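Local coordinates for protein CyaB (Pseudomonas aeruginosa, PDB 3R5G) that probably catalyses formation of cyclic AMP from ATP, being the catalytic domain of a longer membrane-embedded adenylyl cyclase, at residues 36-41 / 96-101; 153-158 / 171-176; 7-12 / 72-77. One frame throughout, in Å; residues are numbered along the deposited sequence.

How the interactions relate
Read from the N terminus, strand 6-18 meets the start of helix 74-100 in interaction 3, closing a loop that contains helix 29-50 and the hairpin 53-58/61-66. Interaction 1 opens inside that loop, on helix 29-50, and closes beyond it at the far end of helix 74-100, so the two contacts cross along the chain. Sharing that helix, they engage its two ends, the contact centres lying about 30 Å apart on opposite sides of the chain's centre. Interaction 2 follows as a shorter closure around helix 158-164; like interaction 3 it involves the central sheet, with about 7 Å between their nearest atoms. All three lie in the cyclase catalytic domain.

Interaction 1. Residues 36-41 / 96-101; sequences LNNYLN and RQQWRA
The indole of W99 bridges to N38 and Y39 between two nearly antiparallel helix segments, whose axes come no closer than 12.2 Å at an angle of 163°. At that separation the backbones cannot meet, and large side chains have to span the interval. Starting at W99 CB, the bond to CG lies anti to the carbonyl carbon and beside the backbone N (chi1 -65°). This folds the indole back along its own helix, where the backbone N of R96 sits 4.0 Å above one ring face, displaced toward the rim. Past CG and CD1, the pyrrole corner NE1 reaches 3.9 Å from N38 ND2. The N38 amide plane stands 80° from the indole plane, and the pair is not a hydrogen bond: W99 NE1 is buried here without a polar partner in the model. Helix 29-50 and helix 74-100, which carry these residues, pack beside the central sheet of the class III nucleotide cyclase domain, and Y39 reaches S15 and I17 on strand 6-18. Further out on the benzo ring, W99 CZ2 lies 4.2 Å from Y39 CB, which approaches the indole edge close to its plane, while CH2 lies oblique to the Y39 ring. I104 and L108 also touch W99, and M92 and L95 pack on Y39. Q98 OE1 stays 4.3 Å from N38 ND2, a loose approach. Around the same helix from N38, N37 and N41 hydrogen-bond to the 123-127 region of the second subunit.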
loop_
_atom_site.group_PDB
_atom_site.type_symbol
_atom_site.label_atom_id
_atom_site.label_comp_id
_atom_site.label_asym_id
_atom_site.label_seq_id
_atom_site.Cartn_x
_atom_site.Cartn_y
_atom_site.Cartn_z
ATOM N N LEU A 36 5.148 -7.071 -15.697
ATOM C CA LEU A 36 4.376 -6.129 -14.828
ATOM C C LEU A 36 3.833 -4.938 -15.640
ATOM O O LEU A 36 2.673 -4.456 -15.420
ATOM C CB LEU A 36 5.240 -5.624 -13.662
ATOM C CG LEU A 36 4.655 -4.578 -12.706
ATOM C CD1 LEU A 36 3.335 -5.174 -12.081
ATOM C CD2 LEU A 36 5.673 -4.296 -11.570
ATOM N N ASN A 37 4.648 -4.245 -16.497
ATOM C CA ASN A 37 4.177 -3.090 -17.169
ATOM C C ASN A 37 3.031 -3.401 -18.173
ATOM O O ASN A 37 2.142 -2.564 -18.324
ATOM C CB ASN A 37 5.364 -2.312 -17.841
ATOM C CG ASN A 37 6.313 -1.709 -16.818
ATOM O OD1 ASN A 37 6.047 -1.742 -15.658
ATOM N ND2 ASN A 37 7.499 -1.276 -17.249
ATOM N N ASN A 38 3.138 -4.562 -18.834
ATOM C CA ASN A 38 2.069 -5.015 -19.743
ATOM C C ASN A 38 0.753 -5.153 -18.961
ATOM O O ASN A 38 -0.254 -4.602 -19.390
ATOM C CB ASN A 38 2.458 -6.320 -20.391
ATOM C CG ASN A 38 1.353 -6.894 -21.310
ATOM O OD1 ASN A 38 0.759 -6.176 -22.108
ATOM N ND2 ASN A 38 1.189 -8.190 -21.258
ATOM N N TYR A 39 0.871 -5.821 -17.840
ATOM C CA TYR A 39 -0.294 -5.992 -16.926
ATOM C C TYR A 39 -0.860 -4.675 -16.473
ATOM O O TYR A 39 -2.039 -4.417 -16.602
ATOM C CB TYR A 39 0.121 -6.829 -15.719
ATOM C CG TYR A 39 -0.984 -6.861 -14.677
ATOM C CD1 TYR A 39 -2.146 -7.693 -14.827
ATOM C CD2 TYR A 39 -0.884 -6.070 -13.519
ATOM C CE1 TYR A 39 -3.204 -7.656 -13.881
ATOM C CE2 TYR A 39 -1.911 -6.061 -12.544
ATOM C CZ TYR A 39 -3.081 -6.839 -12.763
ATOM O OH TYR A 39 -4.129 -6.881 -11.874
ATOM N N LEU A 40 -0.002 -3.771 -15.954
ATOM C CA LEU A 40 -0.510 -2.517 -15.472
ATOM C C LEU A 40 -1.111 -1.661 -16.616
ATOM O O LEU A 40 -2.076 -0.961 -16.448
ATOM C CB LEU A 40 0.619 -1.759 -14.731
ATOM C CG LEU A 40 1.045 -2.395 -13.420
ATOM C CD1 LEU A 40 2.313 -1.653 -12.880
ATOM C CD2 LEU A 40 -0.064 -2.467 -12.327
ATOM N N ASN A 41 -0.503 -1.728 -17.820
ATOM C CA ASN A 41 -1.028 -0.968 -18.943
ATOM C C ASN A 41 -2.421 -1.526 -19.355
ATOM O O ASN A 41 -3.326 -0.759 -19.557
ATOM C CB ASN A 41 -0.074 -1.107 -20.148
ATOM C CG ASN A 41 -0.267 0.003 -21.131
ATOM O OD1 ASN A 41 -0.294 1.186 -20.797
ATOM N ND2 ASN A 41 -0.547 -0.392 -22.370
ATOM N N ARG A 96 -2.837 -14.519 -19.103
ATOM C CA ARG A 96 -2.174 -15.776 -18.699
ATOM C C ARG A 96 -1.820 -16.609 -19.939
ATOM O O ARG A 96 -0.788 -17.252 -19.950
ATOM C CB ARG A 96 -2.985 -16.637 -17.743
ATOM C CG ARG A 96 -2.962 -16.130 -16.304
ATOM C CD ARG A 96 -3.419 -17.247 -15.369
ATOM N NE ARG A 96 -4.848 -17.423 -15.592
ATOM C CZ ARG A 96 -5.794 -16.688 -15.000
ATOM N NH1 ARG A 96 -7.068 -16.867 -15.314
ATOM N NH2 ARG A 96 -5.444 -15.800 -14.086
ATOM N N GLN A 97 -2.708 -16.629 -20.927
ATOM C CA GLN A 97 -2.446 -17.449 -22.156
ATOM C C GLN A 97 -1.235 -16.835 -22.870
ATOM O O GLN A 97 -0.326 -17.525 -23.381
ATOM C CB GLN A 97 -3.638 -17.390 -23.123
ATOM C CG GLN A 97 -4.954 -18.041 -22.619
ATOM C CD GLN A 97 -6.232 -17.550 -23.363
ATOM O OE1 GLN A 97 -6.240 -17.383 -24.605
ATOM N NE2 GLN A 97 -7.325 -17.324 -22.596
ATOM N N GLN A 98 -1.186 -15.525 -22.924
ATOM C CA GLN A 98 -0.038 -14.880 -23.529
ATOM C C GLN A 98 1.232 -15.191 -22.763
ATOM O O GLN A 98 2.300 -15.487 -23.367
ATOM C CB GLN A 98 -0.206 -13.368 -23.667
ATOM C CG GLN A 98 -1.331 -13.032 -24.529
ATOM C CD GLN A 98 -1.606 -11.563 -24.634
ATOM O OE1 GLN A 98 -0.998 -10.728 -23.907
ATOM N NE2 GLN A 98 -2.482 -11.212 -25.571
ATOM N N TRP A 99 1.177 -15.101 -21.432
ATOM C CA TRP A 99 2.329 -15.385 -20.602
ATOM C C TRP A 99 2.803 -16.832 -20.673
ATOM O O TRP A 99 4.022 -17.114 -20.660
ATOM C CB TRP A 99 2.040 -15.048 -19.138
ATOM C CG TRP A 99 1.816 -13.576 -18.938
ATOM C CD1 TRP A 99 2.276 -12.604 -19.685
ATOM C CD2 TRP A 99 1.079 -12.967 -17.869
ATOM N NE1 TRP A 99 1.880 -11.373 -19.194
ATOM C CE2 TRP A 99 1.153 -11.603 -18.062
ATOM C CE3 TRP A 99 0.388 -13.472 -16.776
ATOM C CZ2 TRP A 99 0.478 -10.684 -17.227
ATOM C CZ3 TRP A 99 -0.254 -12.593 -15.939
ATOM C CH2 TRP A 99 -0.191 -11.202 -16.165
ATOM N N ARG A 100 1.846 -17.746 -20.750
ATOM C CA ARG A 100 2.177 -19.169 -20.795
ATOM C C ARG A 100 2.969 -19.412 -22.099
ATOM O O ARG A 100 3.881 -20.274 -22.124
ATOM C CB ARG A 100 0.924 -20.066 -20.653
ATOM C CG ARG A 100 1.222 -21.578 -20.679
ATOM C CD ARG A 100 -0.041 -22.366 -20.325
ATOM N NE ARG A 100 0.133 -23.816 -20.155
ATOM C CZ ARG A 100 0.286 -24.692 -21.156
ATOM N NH1 ARG A 100 0.381 -24.294 -22.434
ATOM N NH2 ARG A 100 0.375 -25.979 -20.884
ATOM N N ALA A 101 2.641 -18.658 -23.146
ATOM C CA ALA A 101 3.368 -18.753 -24.425
ATOM C C ALA A 101 4.795 -18.218 -24.372
ATOM O O ALA A 101 5.600 -18.511 -25.281
ATOM C CB ALA A 101 2.586 -18.062 -25.588
#

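Interaction 2. Residues 153-158 / 171-176; sequences EILISH and RDKGQI
The backbones of L155 and K173 make the closest CA-to-CA approach of the two segments at 8.5 Å, too far for direct strand pairing; strand 185-190 pairs antiparallel with both strands. Side chains therefore make the contact. K173 sends an extended chain, its CG anti to the backbone N (chi1 -153°), toward E153, whose own extended chain reaches back to meet it. K173 NZ meets E153 OE2 at 2.7 Å through the syn lone pair of OE2, and makes a weak bond of 3.3 Å to E153 OE1, so the salt bridge is lopsided. E150 forms a second salt bridge with K173, while Q189 and the backbone N of E150 donate to the E153 carboxylate; two acids around one ammonium probably favour its charged form. Lower on the lysine, K173 CD lies 4.0 Å from L155 CD2, the two side chains crossing at about a right angle. Beside K173, D172 OD1 accepts from G174 N at 2.8 Å, met nearly along the C-O axis, and G174 takes a positive phi of 78°. That bond defines an Asx turn, set here within an outer strand of the mixed sheet of a class III cyclase catalytic domain.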
loop_
_atom_site.group_PDB
_atom_site.type_symbol
_atom_site.label_atom_id
_atom_site.label_comp_id
_atom_site.label_asym_id
_atom_site.label_seq_id
_atom_site.Cartn_x
_atom_site.Cartn_y
_atom_site.Cartn_z
ATOM N N GLU A 153 -10.983 -14.191 -6.852
ATOM C CA GLU A 153 -12.250 -13.790 -6.187
ATOM C C GLU A 153 -12.335 -12.265 -6.202
ATOM O O GLU A 153 -11.280 -11.537 -6.178
ATOM C CB GLU A 153 -12.140 -14.244 -4.732
ATOM C CG GLU A 153 -13.334 -14.138 -3.893
ATOM C CD GLU A 153 -13.098 -14.934 -2.581
ATOM O OE1 GLU A 153 -12.219 -14.632 -1.814
ATOM O OE2 GLU A 153 -13.852 -15.896 -2.322
ATOM N N ILE A 154 -13.567 -11.786 -6.329
ATOM C CA ILE A 154 -13.856 -10.407 -6.127
ATOM C C ILE A 154 -14.739 -10.362 -4.891
ATOM O O ILE A 154 -15.937 -10.813 -4.890
ATOM C CB ILE A 154 -14.681 -9.858 -7.300
ATOM C CG1 ILE A 154 -13.887 -10.000 -8.523
ATOM C CG2 ILE A 154 -15.021 -8.378 -7.045
ATOM C CD1 ILE A 154 -14.633 -9.591 -9.862
ATOM N N LEU A 155 -14.218 -9.739 -3.873
ATOM C CA LEU A 155 -14.973 -9.632 -2.603
ATOM C C LEU A 155 -15.517 -8.242 -2.425
ATOM O O LEU A 155 -14.742 -7.245 -2.637
ATOM C CB LEU A 155 -14.126 -9.910 -1.355
ATOM C CG LEU A 155 -13.674 -11.350 -1.164
ATOM C CD1 LEU A 155 -13.086 -11.522 0.265
ATOM C CD2 LEU A 155 -14.908 -12.245 -1.223
ATOM N N ILE A 156 -16.774 -8.031 -2.060
ATOM C CA ILE A 156 -17.332 -6.721 -1.880
ATOM C C ILE A 156 -18.026 -6.661 -0.517
ATOM O O ILE A 156 -18.410 -7.727 0.067
ATOM C CB ILE A 156 -18.392 -6.451 -2.990
ATOM C CG1 ILE A 156 -19.653 -7.359 -2.948
ATOM C CG2 ILE A 156 -17.700 -6.574 -4.332
ATOM C CD1 ILE A 156 -20.794 -6.929 -3.881
ATOM N N SER A 157 -18.211 -5.485 -0.008
ATOM C CA SER A 157 -18.950 -5.263 1.250
ATOM C C SER A 157 -20.423 -5.204 0.988
ATOM O O SER A 157 -20.951 -5.192 -0.132
ATOM C CB SER A 157 -18.433 -3.973 1.849
ATOM O OG SER A 157 -18.910 -2.900 0.997
ATOM N N HIS A 158 -21.173 -5.220 2.089
ATOM C CA HIS A 158 -22.606 -5.111 2.008
ATOM C C HIS A 158 -23.129 -3.814 1.417
ATOM O O HIS A 158 -24.092 -3.844 0.686
ATOM C CB HIS A 158 -23.181 -5.345 3.424
ATOM C CG HIS A 158 -24.673 -5.347 3.435
ATOM N ND1 HIS A 158 -25.419 -6.422 2.979
ATOM C CD2 HIS A 158 -25.561 -4.371 3.740
ATOM C CE1 HIS A 158 -26.706 -6.125 3.040
ATOM N NE2 HIS A 158 -26.823 -4.892 3.518
ATOM N N ARG A 171 -22.787 -13.818 -4.148
ATOM C CA ARG A 171 -23.030 -14.910 -3.181
ATOM C C ARG A 171 -22.453 -14.514 -1.852
ATOM O O ARG A 171 -21.330 -14.075 -1.725
ATOM C CB ARG A 171 -22.202 -16.066 -3.707
ATOM C CG ARG A 171 -22.513 -17.251 -2.934
ATOM C CD ARG A 171 -21.836 -18.506 -3.512
ATOM N NE ARG A 171 -21.415 -18.626 -4.902
ATOM C CZ ARG A 171 -21.988 -19.372 -5.852
ATOM N NH1 ARG A 171 -21.389 -19.427 -7.027
ATOM N NH2 ARG A 171 -23.142 -20.016 -5.675
ATOM N N ASP A 172 -23.264 -14.622 -0.800
ATOM C CA ASP A 172 -22.808 -14.410 0.585
ATOM C C ASP A 172 -21.607 -15.255 0.970
ATOM O O ASP A 172 -21.592 -16.498 0.713
ATOM C CB ASP A 172 -24.038 -14.743 1.479
ATOM C CG ASP A 172 -23.907 -14.365 2.941
ATOM O OD1 ASP A 172 -22.833 -14.214 3.462
ATOM O OD2 ASP A 172 -25.032 -14.229 3.577
ATOM N N LYS A 173 -20.569 -14.582 1.489
ATOM C CA LYS A 173 -19.363 -15.338 1.893
ATOM C C LYS A 173 -19.111 -15.151 3.386
ATOM O O LYS A 173 -17.959 -15.206 3.877
ATOM C CB LYS A 173 -18.137 -14.991 1.022
ATOM C CG LYS A 173 -17.135 -16.199 0.962
ATOM C CD LYS A 173 -15.744 -15.766 0.556
ATOM C CE LYS A 173 -14.870 -16.999 0.666
ATOM N NZ LYS A 173 -13.503 -16.861 0.184
ATOM N N GLY A 174 -20.212 -14.928 4.063
ATOM C CA GLY A 174 -20.105 -14.758 5.568
ATOM C C GLY A 174 -19.592 -13.367 5.975
ATOM O O GLY A 174 -19.916 -12.338 5.377
ATOM N N GLN A 175 -18.845 -13.379 7.099
ATOM C CA GLN A 175 -18.337 -12.162 7.686
ATOM C C GLN A 175 -16.904 -12.508 8.096
ATOM O O GLN A 175 -16.578 -13.611 8.476
ATOM C CB GLN A 175 -19.178 -11.722 8.911
ATOM C CG GLN A 175 -20.630 -11.578 8.734
ATOM C CD GLN A 175 -21.392 -12.965 8.629
ATOM O OE1 GLN A 175 -21.086 -13.855 9.446
ATOM N NE2 GLN A 175 -22.416 -13.081 7.800
ATOM N N ILE A 176 -16.032 -11.563 7.889
ATOM C CA ILE A 176 -14.643 -11.763 8.194
ATOM C C ILE A 176 -14.151 -10.777 9.248
ATOM O O ILE A 176 -14.759 -9.690 9.531
ATOM C CB ILE A 176 -13.653 -11.850 6.892
ATOM C CG1 ILE A 176 -13.771 -10.637 5.936
ATOM C CG2 ILE A 176 -13.796 -13.219 6.144
ATOM C CD1 ILE A 176 -14.264 -9.301 6.558
#

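Interaction 3. Residues 7-12 / 72-77; sequences RKKLTV and QGAKKD
K9 leaves its strand with CG anti to the backbone N (chi1 -176°), then bends at the third torsion (chi3 -86°), and this course lays its CD methylene 3.9 Å from A74 CB. Two residues along, T11 places OG1 anti to its carbonyl carbon (chi1 -65°), facing the first turn of helix 74-100. The D77 carboxylate turns back toward Q72 N and water 1. K9 and A74 form the direct apolar touch; the T11 hydroxyl stays 4.3 Å from D77 C, and the polar groups are joined through water instead. Water 1 donates both to K9 O and to D77 OD2, each at 2.8 Å, so it ties a strand carbonyl to a helix carboxylate. Water 2 donates to A74 O and lies 2.7 Å from T11 OG1, a bond whose direction is not settled. The two water oxygens are themselves 2.8 Å apart, so they sit side by side in the seam between strand and helix. D77 is also held by the loop that leads into its helix: OD1 receives Q72 N at 2.8 Å on its syn side, tilted somewhat out of the carboxylate plane, and OD2 bonds T71 OG1, which also hydrogen-bonds the backbone N of the N-cap residue G73. T11 OG1 has a further partner in T116 OG1, at the end of the paired strand 109-116, while A78 and A81 pack against T11. The contact thus seats the N-terminal end of helix 74-100 on strand 6-18 of the cyclase catalytic domain. With a water, a backbone N-H and a threonine hydroxyl about it, and the start of a helix adjacent, the D77 carboxylate is probably stabilised as an anion, and the strand-helix seam depends on solvent-mediated bonding more than on direct polar contact.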
loop_
_atom_site.group_PDB
_atom_site.type_symbol
_atom_site.label_atom_id
_atom_site.label_comp_id
_atom_site.label_asym_id
_atom_site.label_seq_id
_atom_site.Cartn_x
_atom_site.Cartn_y
_atom_site.Cartn_z
ATOM N N ARG A 7 -15.479 15.400 1.212
ATOM C CA ARG A 7 -15.955 14.077 1.702
ATOM C C ARG A 7 -17.012 13.658 0.726
ATOM O O ARG A 7 -17.954 14.401 0.521
ATOM C CB ARG A 7 -16.600 14.205 3.072
ATOM C CG ARG A 7 -16.756 12.882 3.777
ATOM C CD ARG A 7 -16.146 12.920 5.182
ATOM N NE ARG A 7 -16.520 11.719 5.924
ATOM C CZ ARG A 7 -17.781 11.315 6.067
ATOM N NH1 ARG A 7 -18.760 12.033 5.525
ATOM N NH2 ARG A 7 -18.068 10.191 6.751
ATOM N N LYS A 8 -16.867 12.476 0.098
ATOM C CA LYS A 8 -17.772 12.089 -0.992
ATOM C C LYS A 8 -18.007 10.566 -0.926
ATOM O O LYS A 8 -17.081 9.869 -0.485
ATOM C CB LYS A 8 -17.135 12.422 -2.329
ATOM C CG LYS A 8 -17.092 13.935 -2.573
ATOM C CD LYS A 8 -16.175 14.183 -3.792
ATOM C CE LYS A 8 -16.921 13.916 -5.072
ATOM N NZ LYS A 8 -16.626 15.102 -5.976
ATOM N N LYS A 9 -19.175 10.123 -1.394
ATOM C CA LYS A 9 -19.483 8.628 -1.427
ATOM C C LYS A 9 -18.754 8.121 -2.679
ATOM O O LYS A 9 -19.022 8.576 -3.795
ATOM C CB LYS A 9 -20.957 8.425 -1.563
ATOM C CG LYS A 9 -21.226 6.852 -1.492
ATOM C CD LYS A 9 -22.683 6.634 -1.339
ATOM C CE LYS A 9 -23.135 6.672 0.090
ATOM N NZ LYS A 9 -24.573 6.190 0.072
ATOM N N LEU A 10 -17.825 7.194 -2.496
ATOM C CA LEU A 10 -17.067 6.581 -3.561
ATOM C C LEU A 10 -17.221 5.068 -3.487
ATOM O O LEU A 10 -17.469 4.538 -2.433
ATOM C CB LEU A 10 -15.609 6.905 -3.435
ATOM C CG LEU A 10 -15.191 8.367 -3.275
ATOM C CD1 LEU A 10 -13.680 8.433 -3.189
ATOM C CD2 LEU A 10 -15.624 9.123 -4.462
ATOM N N THR A 11 -17.027 4.414 -4.643
ATOM C CA THR A 11 -16.706 2.955 -4.645
ATOM C C THR A 11 -15.222 2.879 -4.906
ATOM O O THR A 11 -14.680 3.433 -5.892
ATOM C CB THR A 11 -17.601 2.200 -5.618
ATOM O OG1 THR A 11 -18.952 2.254 -5.181
ATOM C CG2 THR A 11 -17.189 0.656 -5.625
ATOM N N VAL A 12 -14.552 2.124 -4.063
ATOM C CA VAL A 12 -13.095 1.994 -4.058
ATOM C C VAL A 12 -12.662 0.562 -4.332
ATOM O O VAL A 12 -13.273 -0.365 -3.760
ATOM C CB VAL A 12 -12.447 2.423 -2.676
ATOM C CG1 VAL A 12 -10.964 2.250 -2.673
ATOM C CG2 VAL A 12 -12.933 3.852 -2.303
ATOM N N GLN A 72 -21.595 9.085 -11.705
ATOM C CA GLN A 72 -22.890 8.629 -12.248
ATOM C C GLN A 72 -24.020 8.416 -11.204
ATOM O O GLN A 72 -25.036 7.837 -11.580
ATOM C CB GLN A 72 -22.630 7.362 -13.053
ATOM C CG GLN A 72 -21.473 7.570 -14.133
ATOM C CD GLN A 72 -21.389 6.409 -15.176
ATOM O OE1 GLN A 72 -22.309 5.645 -15.323
ATOM N NE2 GLN A 72 -20.337 6.410 -15.992
ATOM N N GLY A 73 -23.782 8.786 -9.934
ATOM C CA GLY A 73 -24.641 8.435 -8.789
ATOM C C GLY A 73 -24.145 7.128 -8.204
ATOM O O GLY A 73 -23.367 6.433 -8.860
ATOM N N ALA A 74 -24.505 6.898 -6.965
ATOM C CA ALA A 74 -23.821 5.879 -6.137
ATOM C C ALA A 74 -24.035 4.519 -6.788
ATOM O O ALA A 74 -23.079 3.722 -6.853
ATOM C CB ALA A 74 -24.426 5.854 -4.760
ATOM N N LYS A 75 -25.229 4.236 -7.296
ATOM C CA LYS A 75 -25.493 2.880 -7.844
ATOM C C LYS A 75 -24.693 2.637 -9.106
ATOM O O LYS A 75 -24.016 1.606 -9.228
ATOM C CB LYS A 75 -26.967 2.764 -8.136
ATOM C CG LYS A 75 -27.356 1.599 -8.859
ATOM C CD LYS A 75 -28.867 1.234 -8.667
ATOM C CE LYS A 75 -29.105 -0.080 -9.370
ATOM N NZ LYS A 75 -30.527 -0.306 -9.809
ATOM N N LYS A 76 -24.744 3.529 -10.086
ATOM C CA LYS A 76 -23.945 3.318 -11.292
ATOM C C LYS A 76 -22.452 3.365 -11.055
ATOM O O LYS A 76 -21.724 2.633 -11.702
ATOM C CB LYS A 76 -24.296 4.334 -12.444
ATOM C CG LYS A 76 -25.632 4.019 -13.043
ATOM C CD LYS A 76 -25.861 5.073 -14.238
ATOM C CE LYS A 76 -27.286 5.130 -14.695
ATOM N NZ LYS A 76 -27.915 3.797 -14.976
ATOM N N ASP A 77 -22.002 4.116 -10.067
ATOM C CA ASP A 77 -20.569 4.135 -9.766
ATOM C C ASP A 77 -20.146 2.732 -9.246
ATOM O O ASP A 77 -19.095 2.233 -9.612
ATOM C CB ASP A 77 -20.170 5.227 -8.723
ATOM C CG ASP A 77 -20.320 6.660 -9.215
ATOM O OD1 ASP A 77 -20.374 6.907 -10.423
ATOM O OD2 ASP A 77 -20.357 7.538 -8.367
HETATM O O HOH W 1 -20.421 7.006 -5.639
HETATM O O HOH W 2 -20.675 4.271 -5.308
#